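Local atomic coordinates of phiAB6 tailspike (PDB entry 5JS4), a protein that forms the trimeric beta-helical tailspike of a bacteriophage and fragments the exopolysaccharide of its host, Acinetobacter baumannii. Residues A[301-305]-A[366-370]. Residues are numbered along the deposited sequence; the frame is centred on the assembly and turned at random.
Sequences GCGKV and HITLI
T368 and G303 hold a buried loop of the pectate lyase-like parallel beta-helix against one of its strands. The loop, 301-305, follows strand 296-298 and leads into helix 307-312, running roughly along strand 362-370 just after the chain has turned a corner at H366. The one hydrogen bond between the two segments goes from T368 OG1 to G303 O (2.8 Å), lying in the plane of the carbonyl with a C=O...O angle of 152°. T368 can make it because OG1 stands beside its own backbone N (chi1 -57°); the same rotation leaves CG2 anti to the backbone N, where it meets V305. The same hydroxyl has C302 SG at 3.4 Å, and with SG swung anti to the backbone N (chi1 175°) the sulfur also lies over the H366-I367 peptide, 3.7 Å from I367 N. C302 CB meets H366 O at 3.4 Å. T341 OG1 bonds G301 O and G303 N, fixing the loop from strand 340-345, while N363 of a second subunit packs on C302. Farther along, V305 splits its two methyls between two partners. I370 also lines the pocket occupied by malonic acid, with Y310 and Y394 beside both it and V305. CG2 of V305 reaches T368 CG2 (3.8 Å), while the V305 and I370 side chains lie alongside each other in opposite senses, V305 CG1 4.0 Å from I370 CG1.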
ATOM      1  N   GLY A 301     -23.223  12.384  16.740  1.00 11.78           N
ATOM      2  CA  GLY A 301     -21.837  12.321  17.158  1.00 11.93           C
ATOM      3  C   GLY A 301     -21.304  10.910  17.233  1.00 11.39           C
ATOM      4  O   GLY A 301     -22.036   9.962  17.538  1.00 12.01           O
ATOM      5  N   CYS A 302     -20.014  10.792  16.947  1.00 11.75           N
ATOM      6  CA  CYS A 302     -19.285   9.544  17.047  1.00 12.18           C
ATOM      7  C   CYS A 302     -18.448   9.625  18.316  1.00 12.29           C
ATOM      8  O   CYS A 302     -17.403  10.277  18.346  1.00 13.20           O
ATOM      9  CB  CYS A 302     -18.402   9.376  15.812  1.00 12.56           C
ATOM     10  SG  CYS A 302     -17.319   7.937  15.844  1.00 12.99           S
ATOM     11  N   GLY A 303     -18.931   8.981  19.373  1.00 12.11           N
ATOM     12  CA  GLY A 303     -18.339   9.129  20.699  1.00 12.39           C
ATOM     13  C   GLY A 303     -17.412   7.994  21.080  1.00 12.94           C
ATOM     14  O   GLY A 303     -17.265   7.014  20.350  1.00 13.00           O
ATOM     15  N   LYS A 304     -16.772   8.137  22.236  1.00 13.41           N
ATOM     16  CA  LYS A 304     -16.018   7.039  22.816  1.00 14.24           C
ATOM     17  C   LYS A 304     -17.002   6.053  23.434  1.00 14.54           C
ATOM     18  O   LYS A 304     -18.209   6.317  23.506  1.00 14.86           O
ATOM     19  CB  LYS A 304     -15.022   7.546  23.865  1.00 14.66           C
ATOM     20  CG  LYS A 304     -14.036   8.567  23.320  1.00 15.52           C
ATOM     21  CD  LYS A 304     -13.000   8.977  24.356  1.00 17.29           C
ATOM     22  CE  LYS A 304     -12.199  10.181  23.890  1.00 17.78           C
ATOM     23  NZ  LYS A 304     -11.385  10.770  24.990  1.00 19.54           N
ATOM     24  N   VAL A 305     -16.481   4.915  23.872  1.00 15.18           N
ATOM     25  CA  VAL A 305     -17.303   3.849  24.429  1.00 16.22           C
ATOM     26  C   VAL A 305     -17.432   4.097  25.930  1.00 17.44           C
ATOM     27  O   VAL A 305     -16.738   3.486  26.744  1.00 19.29           O
ATOM     28  CB  VAL A 305     -16.699   2.468  24.096  1.00 16.29           C
ATOM     29  CG1 VAL A 305     -17.563   1.337  24.638  1.00 17.01           C
ATOM     30  CG2 VAL A 305     -16.548   2.326  22.585  1.00 16.35           C
ATOM     31  N   HIS A 366     -17.369   6.961  10.588  1.00 11.55           N
ATOM     32  CA  HIS A 366     -17.428   7.662  11.867  1.00 12.13           C
ATOM     33  C   HIS A 366     -18.594   7.155  12.696  1.00 11.24           C
ATOM     34  O   HIS A 366     -19.536   7.891  13.000  1.00 10.92           O
ATOM     35  CB  HIS A 366     -17.489   9.176  11.651  1.00 13.67           C
ATOM     36  CG  HIS A 366     -16.286   9.722  10.949  1.00 16.18           C
ATOM     37  ND1 HIS A 366     -15.226  10.289  11.621  1.00 19.48           N
ATOM     38  CD2 HIS A 366     -15.961   9.760   9.636  1.00 18.23           C
ATOM     39  CE1 HIS A 366     -14.308  10.670  10.751  1.00 20.07           C
ATOM     40  NE2 HIS A 366     -14.728  10.359   9.540  1.00 17.69           N
ATOM     41  N   ILE A 367     -18.518   5.873  13.046  1.00 11.05           N
ATOM     42  CA  ILE A 367     -19.519   5.249  13.897  1.00 11.14           C
ATOM     43  C   ILE A 367     -18.879   4.548  15.088  1.00 11.09           C
ATOM     44  O   ILE A 367     -17.721   4.119  15.038  1.00 10.66           O
ATOM     45  CB  ILE A 367     -20.422   4.259  13.120  1.00 11.65           C
ATOM     46  CG1 ILE A 367     -19.632   3.043  12.609  1.00 12.15           C
ATOM     47  CG2 ILE A 367     -21.119   4.983  11.974  1.00 11.96           C
ATOM     48  CD1 ILE A 367     -20.503   1.945  12.034  1.00 12.33           C
ATOM     49  N   THR A 368     -19.658   4.457  16.159  1.00 11.28           N
ATOM     50  CA  THR A 368     -19.293   3.707  17.347  1.00 11.14           C
ATOM     51  C   THR A 368     -20.482   2.826  17.698  1.00 11.38           C
ATOM     52  O   THR A 368     -21.570   3.337  17.959  1.00 11.26           O
ATOM     53  CB  THR A 368     -18.970   4.649  18.515  1.00 11.72           C
ATOM     54  OG1 THR A 368     -17.917   5.532  18.125  1.00 12.66           O
ATOM     55  CG2 THR A 368     -18.536   3.869  19.749  1.00 12.19           C
ATOM     56  N   LEU A 369     -20.271   1.512  17.686  1.00 11.56           N
ATOM     57  CA  LEU A 369     -21.333   0.549  17.981  1.00 12.03           C
ATOM     58  C   LEU A 369     -20.926  -0.314  19.160  1.00 12.79           C
ATOM     59  O   LEU A 369     -19.794  -0.796  19.221  1.00 12.63           O
ATOM     60  CB  LEU A 369     -21.636  -0.326  16.768  1.00 12.43           C
ATOM     61  CG  LEU A 369     -22.038   0.422  15.492  1.00 12.69           C
ATOM     62  CD1 LEU A 369     -22.312  -0.563  14.369  1.00 13.05           C
ATOM     63  CD2 LEU A 369     -23.254   1.307  15.711  1.00 12.80           C
ATOM     64  N   ILE A 370     -21.864  -0.499  20.088  1.00 13.23           N
ATOM     65  CA  ILE A 370     -21.585  -1.135  21.375  1.00 13.45           C
ATOM     66  C   ILE A 370     -22.598  -2.249  21.645  1.00 13.82           C
ATOM     67  O   ILE A 370     -23.807  -2.013  21.640  1.00 14.15           O
ATOM     68  CB  ILE A 370     -21.620  -0.106  22.526  1.00 14.50           C
ATOM     69  CG1 ILE A 370     -20.774   1.133  22.190  1.00 14.82           C
ATOM     70  CG2 ILE A 370     -21.117  -0.727  23.821  1.00 14.84           C
ATOM     71  CD1 ILE A 370     -21.543   2.265  21.541  1.00 16.08           C
TER